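Local coordinates for protein esterase (Rhizomucor miehei CAU432, PDB 4WY8) that probably hydrolyses carboxylic esters as a fungal carboxylesterase of the alpha/beta hydrolase fold, at residues A[42-47]-A[99-104]; A[49-54]-A[69-74]; A[173-178]-A[248-253]. One frame throughout, in Å; residues are numbered along the deposited sequence.

Interaction 1 of 3, residues A[42-47]-A[99-104]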
loop_
_atom_site.group_PDB
_atom_site.type_symbol
_atom_site.label_atom_id
_atom_site.label_comp_id
_atom_site.label_asym_id
_atom_site.label_seq_id
_atom_site.Cartn_x
_atom_site.Cartn_y
_atom_site.Cartn_z
ATOM N N PRO A 42 -25.986 -9.602 -11.492
ATOM C CA PRO A 42 -27.000 -8.570 -11.219
ATOM C C PRO A 42 -26.407 -7.293 -10.593
ATOM O O PRO A 42 -27.055 -6.250 -10.526
ATOM C CB PRO A 42 -27.950 -9.269 -10.240
ATOM C CG PRO A 42 -27.116 -10.315 -9.562
ATOM C CD PRO A 42 -26.074 -10.746 -10.563
ATOM N N LYS A 43 -25.171 -7.400 -10.129
ATOM C CA LYS A 43 -24.476 -6.308 -9.463
ATOM C C LYS A 43 -23.505 -5.594 -10.419
ATOM O O LYS A 43 -22.877 -4.585 -10.061
ATOM C CB LYS A 43 -23.709 -6.843 -8.255
ATOM C CG LYS A 43 -24.547 -7.394 -7.111
ATOM C CD LYS A 43 -25.031 -6.295 -6.167
ATOM C CE LYS A 43 -24.860 -6.714 -4.703
ATOM N NZ LYS A 43 -25.000 -5.554 -3.761
ATOM N N ALA A 44 -23.396 -6.122 -11.634
ATOM C CA ALA A 44 -22.366 -5.691 -12.584
ATOM C C ALA A 44 -22.392 -4.200 -12.903
ATOM O O ALA A 44 -21.353 -3.603 -13.166
ATOM C CB ALA A 44 -22.491 -6.484 -13.868
ATOM N N LEU A 45 -23.580 -3.606 -12.849
ATOM C CA LEU A 45 -23.776 -2.213 -13.216
ATOM C C LEU A 45 -23.946 -1.322 -11.986
ATOM O O LEU A 45 -23.867 -0.099 -12.087
ATOM C CB LEU A 45 -25.006 -2.084 -14.115
ATOM C CG LEU A 45 -24.987 -2.790 -15.478
ATOM C CD1 LEU A 45 -26.307 -2.545 -16.207
ATOM C CD2 LEU A 45 -23.832 -2.307 -16.323
ATOM N N GLU A 46 -24.167 -1.933 -10.824
ATOM C CA GLU A 46 -24.400 -1.160 -9.605
ATOM C C GLU A 46 -23.173 -0.359 -9.204
ATOM O O GLU A 46 -22.076 -0.920 -9.054
ATOM C CB GLU A 46 -24.788 -2.066 -8.435
ATOM C CG GLU A 46 -26.198 -2.593 -8.451
ATOM C CD GLU A 46 -26.621 -3.081 -7.079
ATOM O OE1 GLU A 46 -25.925 -2.739 -6.090
ATOM O OE2 GLU A 46 -27.640 -3.808 -6.994
ATOM N N GLY A 47 -23.361 0.949 -9.043
ATOM C CA GLY A 47 -22.299 1.840 -8.611
ATOM C C GLY A 47 -21.206 2.030 -9.648
ATOM O O GLY A 47 -20.139 2.565 -9.352
ATOM N N THR A 99 -14.658 -7.666 -18.841
ATOM C CA THR A 99 -14.233 -8.219 -17.562
ATOM C C THR A 99 -13.547 -7.154 -16.712
ATOM O O THR A 99 -13.630 -7.173 -15.470
ATOM C CB THR A 99 -13.283 -9.400 -17.730
ATOM O OG1 THR A 99 -12.109 -8.995 -18.444
ATOM C CG2 THR A 99 -13.976 -10.512 -18.499
ATOM N N HIS A 100 -12.895 -6.200 -17.367
ATOM C CA HIS A 100 -12.132 -5.205 -16.614
ATOM C C HIS A 100 -12.817 -3.860 -16.603
ATOM O O HIS A 100 -12.215 -2.851 -16.212
ATOM C CB HIS A 100 -10.718 -5.070 -17.177
ATOM C CG HIS A 100 -9.857 -6.263 -16.906
ATOM N ND1 HIS A 100 -10.097 -7.500 -17.466
ATOM C CD2 HIS A 100 -8.783 -6.417 -16.088
ATOM C CE1 HIS A 100 -9.194 -8.365 -17.022
ATOM N NE2 HIS A 100 -8.388 -7.734 -16.184
ATOM N N ARG A 101 -14.073 -3.843 -17.046
ATOM C CA ARG A 101 -14.841 -2.610 -17.081
ATOM C C ARG A 101 -14.889 -1.945 -15.711
ATOM O O ARG A 101 -14.720 -0.731 -15.586
ATOM C CB ARG A 101 -16.269 -2.873 -17.574
ATOM C CG ARG A 101 -17.156 -1.630 -17.462
ATOM C CD ARG A 101 -18.556 -1.900 -17.989
ATOM N NE ARG A 101 -19.212 -2.937 -17.205
ATOM C CZ ARG A 101 -20.321 -3.566 -17.575
ATOM N NH1 ARG A 101 -20.898 -3.269 -18.725
ATOM N NH2 ARG A 101 -20.846 -4.487 -16.787
ATOM N N ARG A 102 -15.165 -2.728 -14.681
ATOM C CA ARG A 102 -15.283 -2.155 -13.343
ATOM C C ARG A 102 -13.966 -1.464 -12.937
ATOM O O ARG A 102 -13.929 -0.273 -12.590
ATOM C CB ARG A 102 -15.676 -3.266 -12.352
ATOM C CG ARG A 102 -15.626 -2.867 -10.876
ATOM C CD ARG A 102 -16.764 -1.966 -10.478
ATOM N NE ARG A 102 -18.041 -2.664 -10.660
ATOM C CZ ARG A 102 -19.227 -2.175 -10.306
ATOM N NH1 ARG A 102 -19.320 -0.985 -9.731
ATOM N NH2 ARG A 102 -20.316 -2.888 -10.515
ATOM N N THR A 103 -12.879 -2.226 -13.022
ATOM C CA THR A 103 -11.562 -1.731 -12.665
ATOM C C THR A 103 -11.178 -0.471 -13.453
ATOM O O THR A 103 -10.721 0.531 -12.881
ATOM C CB THR A 103 -10.518 -2.826 -12.915
ATOM O OG1 THR A 103 -10.834 -3.969 -12.100
ATOM C CG2 THR A 103 -9.122 -2.307 -12.592
ATOM N N VAL A 104 -11.392 -0.527 -14.764
ATOM C CA VAL A 104 -11.021 0.552 -15.669
ATOM C C VAL A 104 -11.863 1.817 -15.450
ATOM O O VAL A 104 -11.324 2.926 -15.369
ATOM C CB VAL A 104 -11.134 0.071 -17.142
ATOM C CG1 VAL A 104 -11.151 1.254 -18.090
ATOM C CG2 VAL A 104 -9.969 -0.893 -17.487
HETATM O O HOH W 1 -18.773 -4.461 -14.684
#
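Arg102 reaches from the first turn of helix 101-111 into the loop 42-47 and grips one carbonyl oxygen, Glu46 O, with both terminal nitrogens. The bond from Arg102 NH1 to Glu46 O is 2.8 Å and that from Arg102 NH2 to Glu46 O is 3.0 Å, bent to N-H...O angles of 150° and 140° as expected when two donors share one acceptor. The oxygen sits in the guanidinium plane, while both nitrogens come in from the same face of the carbonyl, tilted out of its plane. Ala44 O also lies 2.9 Å from Arg102 NH2, obliquely to the group. Beside it, Leu45 CD2 rests over one face of the Arg101 guanidinium, 3.7 Å from Arg101 NH2. A water joins the same arginine to the loop, donating to Ala44 O and accepting from Arg101 NH2 in the guanidinium plane.

Further out, the Arg102 chain bends twice, about chi2 and chi3, so that its end-on nitrogens face the loop, and Arg102 NE is held by Ala297 O. The loop is itself turned back by the backbone bond from Glu46 N to Lys43 O. Just before the two arginines, His100 occupies the N-cap position and bonds through NE2 to Asp163 OD2. An arginine side chain thus holds a backbone carbonyl, Glu46 O, tying the loop between helix 27-39 and strand 51-59 to helix 101-111 of the alpha/beta hydrolase fold.

Interaction 2 of 3, residues A[49-54]-A[69-74]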
loop_
_atom_site.group_PDB
_atom_site.type_symbol
_atom_site.label_atom_id
_atom_site.label_comp_id
_atom_site.label_asym_id
_atom_site.label_seq_id
_atom_site.Cartn_x
_atom_site.Cartn_y
_atom_site.Cartn_z
ATOM N N PRO A 49 -19.210 3.842 -12.257
ATOM C CA PRO A 49 -19.006 5.256 -12.582
ATOM C C PRO A 49 -19.335 5.542 -14.032
ATOM O O PRO A 49 -19.242 4.649 -14.868
ATOM C CB PRO A 49 -17.506 5.479 -12.323
ATOM C CG PRO A 49 -17.065 4.317 -11.503
ATOM C CD PRO A 49 -17.945 3.176 -11.913
ATOM N N ASP A 50 -19.744 6.771 -14.307
ATOM C CA ASP A 50 -19.988 7.254 -15.655
ATOM C C ASP A 50 -18.700 7.717 -16.326
ATOM O O ASP A 50 -17.918 8.480 -15.732
ATOM C CB ASP A 50 -20.961 8.423 -15.603
ATOM C CG ASP A 50 -22.334 8.010 -15.156
ATOM O OD1 ASP A 50 -22.835 6.969 -15.640
ATOM O OD2 ASP A 50 -22.887 8.716 -14.284
ATOM N N VAL A 51 -18.482 7.283 -17.564
ATOM C CA VAL A 51 -17.282 7.693 -18.272
ATOM C C VAL A 51 -17.629 8.072 -19.686
ATOM O O VAL A 51 -18.614 7.600 -20.252
ATOM C CB VAL A 51 -16.181 6.573 -18.302
ATOM C CG1 VAL A 51 -15.745 6.153 -16.873
ATOM C CG2 VAL A 51 -16.650 5.363 -19.104
ATOM N N TYR A 52 -16.801 8.929 -20.258
ATOM C CA TYR A 52 -16.817 9.187 -21.680
ATOM C C TYR A 52 -15.970 8.110 -22.352
ATOM O O TYR A 52 -14.773 8.026 -22.079
ATOM C CB TYR A 52 -16.277 10.596 -21.978
ATOM C CG TYR A 52 -16.256 10.924 -23.450
ATOM C CD1 TYR A 52 -17.265 11.682 -24.022
ATOM C CD2 TYR A 52 -15.251 10.440 -24.276
ATOM C CE1 TYR A 52 -17.262 11.967 -25.385
ATOM C CE2 TYR A 52 -15.244 10.713 -25.638
ATOM C CZ TYR A 52 -16.250 11.472 -26.183
ATOM O OH TYR A 52 -16.224 11.739 -27.534
ATOM N N LEU A 53 -16.565 7.321 -23.254
ATOM C CA LEU A 53 -15.834 6.225 -23.888
ATOM C C LEU A 53 -15.709 6.422 -25.394
ATOM O O LEU A 53 -16.650 6.842 -26.059
ATOM C CB LEU A 53 -16.499 4.875 -23.575
ATOM C CG LEU A 53 -15.790 3.644 -24.159
ATOM C CD1 LEU A 53 -15.873 2.451 -23.218
ATOM C CD2 LEU A 53 -16.420 3.262 -25.472
ATOM N N GLU A 54 -14.523 6.118 -25.912
ATOM C CA GLU A 54 -14.216 6.242 -27.331
ATOM C C GLU A 54 -13.529 4.988 -27.831
ATOM O O GLU A 54 -12.581 4.507 -27.204
ATOM C CB GLU A 54 -13.315 7.464 -27.590
ATOM C CG GLU A 54 -12.659 7.471 -28.990
ATOM C CD GLU A 54 -11.764 8.696 -29.260
ATOM O OE1 GLU A 54 -11.284 8.851 -30.416
ATOM O OE2 GLU A 54 -11.494 9.470 -28.307
ATOM N N THR A 69 -9.527 1.040 -26.548
ATOM C CA THR A 69 -10.721 1.570 -25.878
ATOM C C THR A 69 -10.267 2.655 -24.902
ATOM O O THR A 69 -9.532 2.382 -23.958
ATOM C CB THR A 69 -11.502 0.444 -25.141
ATOM O OG1 THR A 69 -11.770 -0.618 -26.060
ATOM C CG2 THR A 69 -12.807 0.938 -24.611
ATOM N N ILE A 70 -10.673 3.894 -25.141
ATOM C CA ILE A 70 -10.224 5.006 -24.325
ATOM C C ILE A 70 -11.342 5.542 -23.453
ATOM O O ILE A 70 -12.368 6.012 -23.962
ATOM C CB ILE A 70 -9.690 6.141 -25.193
ATOM C CG1 ILE A 70 -8.684 5.586 -26.203
ATOM C CG2 ILE A 70 -9.089 7.244 -24.316
ATOM C CD1 ILE A 70 -8.245 6.590 -27.233
ATOM N N THR A 71 -11.145 5.514 -22.136
ATOM C CA THR A 71 -12.171 6.046 -21.239
ATOM C C THR A 71 -11.652 7.293 -20.517
ATOM O O THR A 71 -10.479 7.359 -20.175
ATOM C CB THR A 71 -12.634 4.968 -20.204
ATOM O OG1 THR A 71 -11.491 4.369 -19.605
ATOM C CG2 THR A 71 -13.450 3.860 -20.882
ATOM N N ARG A 72 -12.501 8.302 -20.324
ATOM C CA ARG A 72 -12.109 9.464 -19.520
ATOM C C ARG A 72 -13.271 9.969 -18.670
ATOM O O ARG A 72 -14.416 9.650 -18.962
ATOM C CB ARG A 72 -11.521 10.583 -20.414
ATOM C CG ARG A 72 -12.049 10.674 -21.795
ATOM C CD ARG A 72 -11.115 11.468 -22.744
ATOM N NE ARG A 72 -10.965 12.864 -22.351
ATOM C CZ ARG A 72 -9.838 13.562 -22.460
ATOM N NH1 ARG A 72 -9.812 14.837 -22.077
ATOM N NH2 ARG A 72 -8.737 12.993 -22.950
ATOM N N PRO A 73 -12.980 10.763 -17.618
ATOM C CA PRO A 73 -14.107 11.266 -16.825
ATOM C C PRO A 73 -14.981 12.176 -17.683
ATOM O O PRO A 73 -14.475 12.735 -18.666
ATOM C CB PRO A 73 -13.436 12.063 -15.692
ATOM C CG PRO A 73 -11.982 11.663 -15.704
ATOM C CD PRO A 73 -11.687 11.273 -17.127
ATOM N N LEU A 74 -16.269 12.262 -17.363
ATOM C CA LEU A 74 -17.167 13.216 -18.011
ATOM C C LEU A 74 -16.706 14.628 -17.692
ATOM O O LEU A 74 -16.030 14.849 -16.682
ATOM C CB LEU A 74 -18.610 13.005 -17.541
ATOM C CG LEU A 74 -19.266 11.670 -17.897
ATOM C CD1 LEU A 74 -20.654 11.605 -17.316
ATOM C CD2 LEU A 74 -19.336 11.526 -19.403
HETATM O O HOH W 2 -16.940 10.763 -15.004
#
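Asp50 meets Leu74 beside the paired residues: Asp50 CB touches Leu74 CD1 at 3.6 Å, and a water accepts from Leu74 N while donating to Asp50 O. Val51 turns CG2 to Thr71 CG2, 4.0 Å away. Tyr52 and Arg72 form an antiparallel hydrogen-bonded pair, with Tyr52 N to Arg72 O at 2.8 Å and Arg72 N to Tyr52 O at 2.9 Å. Their side chains lie side by side and point the same way, yet the ring and guanidinium planes stand 86° apart, and the guanidinium is drawn off to Gln79 O, Thr76 O and Asn152 O. In Leu53, which forms a non-hydrogen-bonded pair with Thr71, chi1 of -178° carries CG over the threonine methyls, and Leu53 CD1 ends 3.6 Å from Thr71 CG2 and 3.7 Å from Thr69 CG2. Glu54 closes the series with a second hydrogen-bonded pair, in which Ile70 N gives Glu54 O an almost straight bond of 174°. Neither threonine hydroxyl bonds across the two segments: Thr69 OG1 goes to Glu55, next along strand 51-59, and to Asn119. Cohesion here therefore rests on backbone bonds and apolar contacts, while Thr71 OG1 turns to Thr108 and the Arg72 guanidinium to its carbonyls beyond the hairpin.

Interaction 3 of 3, residues A[173-178]-A[248-253]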
loop_
_atom_site.group_PDB
_atom_site.type_symbol
_atom_site.label_atom_id
_atom_site.label_comp_id
_atom_site.label_asym_id
_atom_site.label_seq_id
_atom_site.Cartn_x
_atom_site.Cartn_y
_atom_site.Cartn_z
ATOM N N VAL A 173 6.978 -4.698 -21.775
ATOM C CA VAL A 173 6.906 -3.528 -22.639
ATOM C C VAL A 173 7.903 -2.476 -22.126
ATOM O O VAL A 173 8.570 -1.815 -22.922
ATOM C CB VAL A 173 5.490 -2.932 -22.710
ATOM C CG1 VAL A 173 5.543 -1.450 -23.073
ATOM C CG2 VAL A 173 4.650 -3.693 -23.711
ATOM N N CYS A 174 8.032 -2.337 -20.804
ATOM C CA CYS A 174 9.061 -1.419 -20.287
ATOM C C CYS A 174 10.488 -1.841 -20.686
ATOM O O CYS A 174 11.252 -1.010 -21.237
ATOM C CB CYS A 174 8.969 -1.296 -18.764
ATOM S SG CYS A 174 7.550 -0.298 -18.250
ATOM N N ILE A 175 10.844 -3.113 -20.447
ATOM C CA ILE A 175 12.188 -3.578 -20.848
ATOM C C ILE A 175 12.433 -3.363 -22.357
ATOM O O ILE A 175 13.515 -2.922 -22.802
ATOM C CB ILE A 175 12.393 -5.053 -20.537
ATOM C CG1 ILE A 175 12.146 -5.318 -19.052
ATOM C CG2 ILE A 175 13.790 -5.521 -20.989
ATOM C CD1 ILE A 175 12.022 -6.809 -18.722
ATOM N N ARG A 176 11.416 -3.676 -23.148
ATOM C CA ARG A 176 11.513 -3.526 -24.587
ATOM C C ARG A 176 11.704 -2.072 -25.037
ATOM O O ARG A 176 12.549 -1.797 -25.883
ATOM C CB ARG A 176 10.278 -4.112 -25.261
ATOM C CG ARG A 176 10.422 -4.097 -26.748
ATOM C CD ARG A 176 11.468 -5.123 -27.180
ATOM N NE ARG A 176 11.972 -4.813 -28.509
ATOM C CZ ARG A 176 11.318 -5.059 -29.636
ATOM N NH1 ARG A 176 10.124 -5.636 -29.607
ATOM N NH2 ARG A 176 11.869 -4.726 -30.792
ATOM N N ALA A 177 10.936 -1.145 -24.469
ATOM C CA ALA A 177 11.097 0.256 -24.816
ATOM C C ALA A 177 12.499 0.731 -24.416
ATOM O O ALA A 177 13.111 1.536 -25.110
ATOM C CB ALA A 177 10.018 1.121 -24.134
ATOM N N LYS A 178 13.000 0.239 -23.291
ATOM C CA LYS A 178 14.370 0.574 -22.902
ATOM C C LYS A 178 15.365 0.121 -23.973
ATOM O O LYS A 178 16.262 0.868 -24.354
ATOM C CB LYS A 178 14.744 -0.060 -21.565
ATOM C CG LYS A 178 16.228 0.151 -21.223
ATOM C CD LYS A 178 16.749 -0.837 -20.194
ATOM C CE LYS A 178 18.244 -0.657 -19.955
ATOM N NZ LYS A 178 18.778 -1.642 -18.959
ATOM N N ARG A 248 18.190 -2.368 -15.428
ATOM C CA ARG A 248 18.613 -1.029 -15.024
ATOM C C ARG A 248 17.856 0.020 -15.822
ATOM O O ARG A 248 17.414 -0.258 -16.934
ATOM C CB ARG A 248 20.116 -0.869 -15.242
ATOM C CG ARG A 248 20.930 -1.778 -14.368
ATOM C CD ARG A 248 22.388 -1.390 -14.291
ATOM N NE ARG A 248 23.094 -2.329 -13.422
ATOM C CZ ARG A 248 23.230 -2.153 -12.115
ATOM N NH1 ARG A 248 22.722 -1.062 -11.553
ATOM N NH2 ARG A 248 23.876 -3.052 -11.378
ATOM N N VAL A 249 17.759 1.229 -15.271
ATOM C CA VAL A 249 17.057 2.358 -15.901
ATOM C C VAL A 249 15.691 1.955 -16.507
ATOM O O VAL A 249 15.363 2.195 -17.664
ATOM C CB VAL A 249 18.044 3.088 -16.920
ATOM C CG1 VAL A 249 19.492 2.935 -16.443
ATOM C CG2 VAL A 249 17.958 2.611 -18.361
ATOM N N LEU A 250 14.865 1.335 -15.673
ATOM C CA LEU A 250 13.460 1.099 -16.028
ATOM C C LEU A 250 12.573 2.163 -15.368
ATOM O O LEU A 250 13.006 2.865 -14.427
ATOM C CB LEU A 250 13.037 -0.308 -15.607
ATOM C CG LEU A 250 13.606 -1.432 -16.469
ATOM C CD1 LEU A 250 13.064 -2.768 -16.016
ATOM C CD2 LEU A 250 13.337 -1.206 -17.936
ATOM N N PRO A 251 11.320 2.292 -15.838
ATOM C CA PRO A 251 10.495 3.340 -15.221
ATOM C C PRO A 251 10.140 3.073 -13.758
ATOM O O PRO A 251 10.057 1.925 -13.319
ATOM C CB PRO A 251 9.245 3.376 -16.118
ATOM C CG PRO A 251 9.720 2.835 -17.444
ATOM C CD PRO A 251 10.708 1.751 -17.065
ATOM N N ARG A 252 10.010 4.149 -12.996
ATOM C CA ARG A 252 9.502 4.123 -11.615
ATOM C C ARG A 252 8.337 3.110 -11.472
ATOM O O ARG A 252 7.393 3.118 -12.273
ATOM C CB ARG A 252 9.059 5.543 -11.231
ATOM C CG ARG A 252 8.366 5.706 -9.897
ATOM C CD ARG A 252 7.958 7.195 -9.687
ATOM N NE ARG A 252 6.768 7.322 -8.839
ATOM C CZ ARG A 252 6.810 7.378 -7.515
ATOM N NH1 ARG A 252 7.985 7.329 -6.894
ATOM N NH2 ARG A 252 5.683 7.469 -6.806
ATOM N N ALA A 253 8.433 2.217 -10.491
ATOM C CA ALA A 253 7.572 1.032 -10.461
ATOM C C ALA A 253 6.794 0.872 -9.168
ATOM O O ALA A 253 7.323 1.104 -8.077
ATOM C CB ALA A 253 8.409 -0.220 -10.682
#
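Lys178 supplies the hydrogen bond of this contact: its NZ donates to Arg248 O over 2.8 Å, approaching 35° out of the carbonyl plane. CG stands anti to the backbone N (chi1 173°) and the chain beyond is fully extended, carrying the ammonium group from helix 165-179 across to the loop. A weak bond to Asp246 O gives the same nitrogen a second carbonyl, so the lysine reaches the end of helix 244-247 as well as the residue following it.

The aliphatic part of Lys178 adds van der Waals contact. It crosses Val249 at about a right angle, with Lys178 CE 3.6 Å from Val249 CG2, while Lys178 CB lies 4.1 Å from Leu250 CD2.

Helix 165-179 begins within a GxSxG pattern, consistent with the nucleophile elbow of alpha/beta hydrolases, whose probable nucleophile is Ser164. The contact lies towards the far end of that helix, where it packs on the loop leading into strand 253-258 of the central sheet.

Apolar side chains fill the rest of the interface. Leu250 inserts its two methyls against the helix: CD2 is 3.9 Å from Ile175 CA and equally near Cys174 O, whereas CD1 meets Ile175 CG1 at 4.1 Å. Cys174 points toward the loop and sets its sulfur against the CG-CD edge of Pro251, with Cys174 SG 3.9 Å from Pro251 CG. Gln188 of the neighbouring strand touches both Cys174 and Leu250, and its NE2 bonds to Pro251 O. Beyond Pro251, Arg252 turns elsewhere, forming salt bridges with Asp280 and with Glu305 of the second subunit.

Interactions 1 and 2 are neighbours, their centres 14 Å apart, and they touch where Val104 CG1 of helix 101-111 packs on Thr71 OG1 at 3.5 Å. Both segments of interaction 2 fall between the two halves of interaction 1, and both contacts are complete before interaction 3 begins. The hairpin 51-59/65-73 forms one margin of the eight-stranded sheet, and helix 101-111 packs against it. Interaction 3 lies across the chain's centre from interaction 1, about 31 Å between centres, near strands 188-191 and 253-258. The three contacts join a loop to a helix, two hairpin strands, and a helix to a loop, at separate parts of one alpha/beta framework, with the probable catalytic serine at the start of helix 165-179.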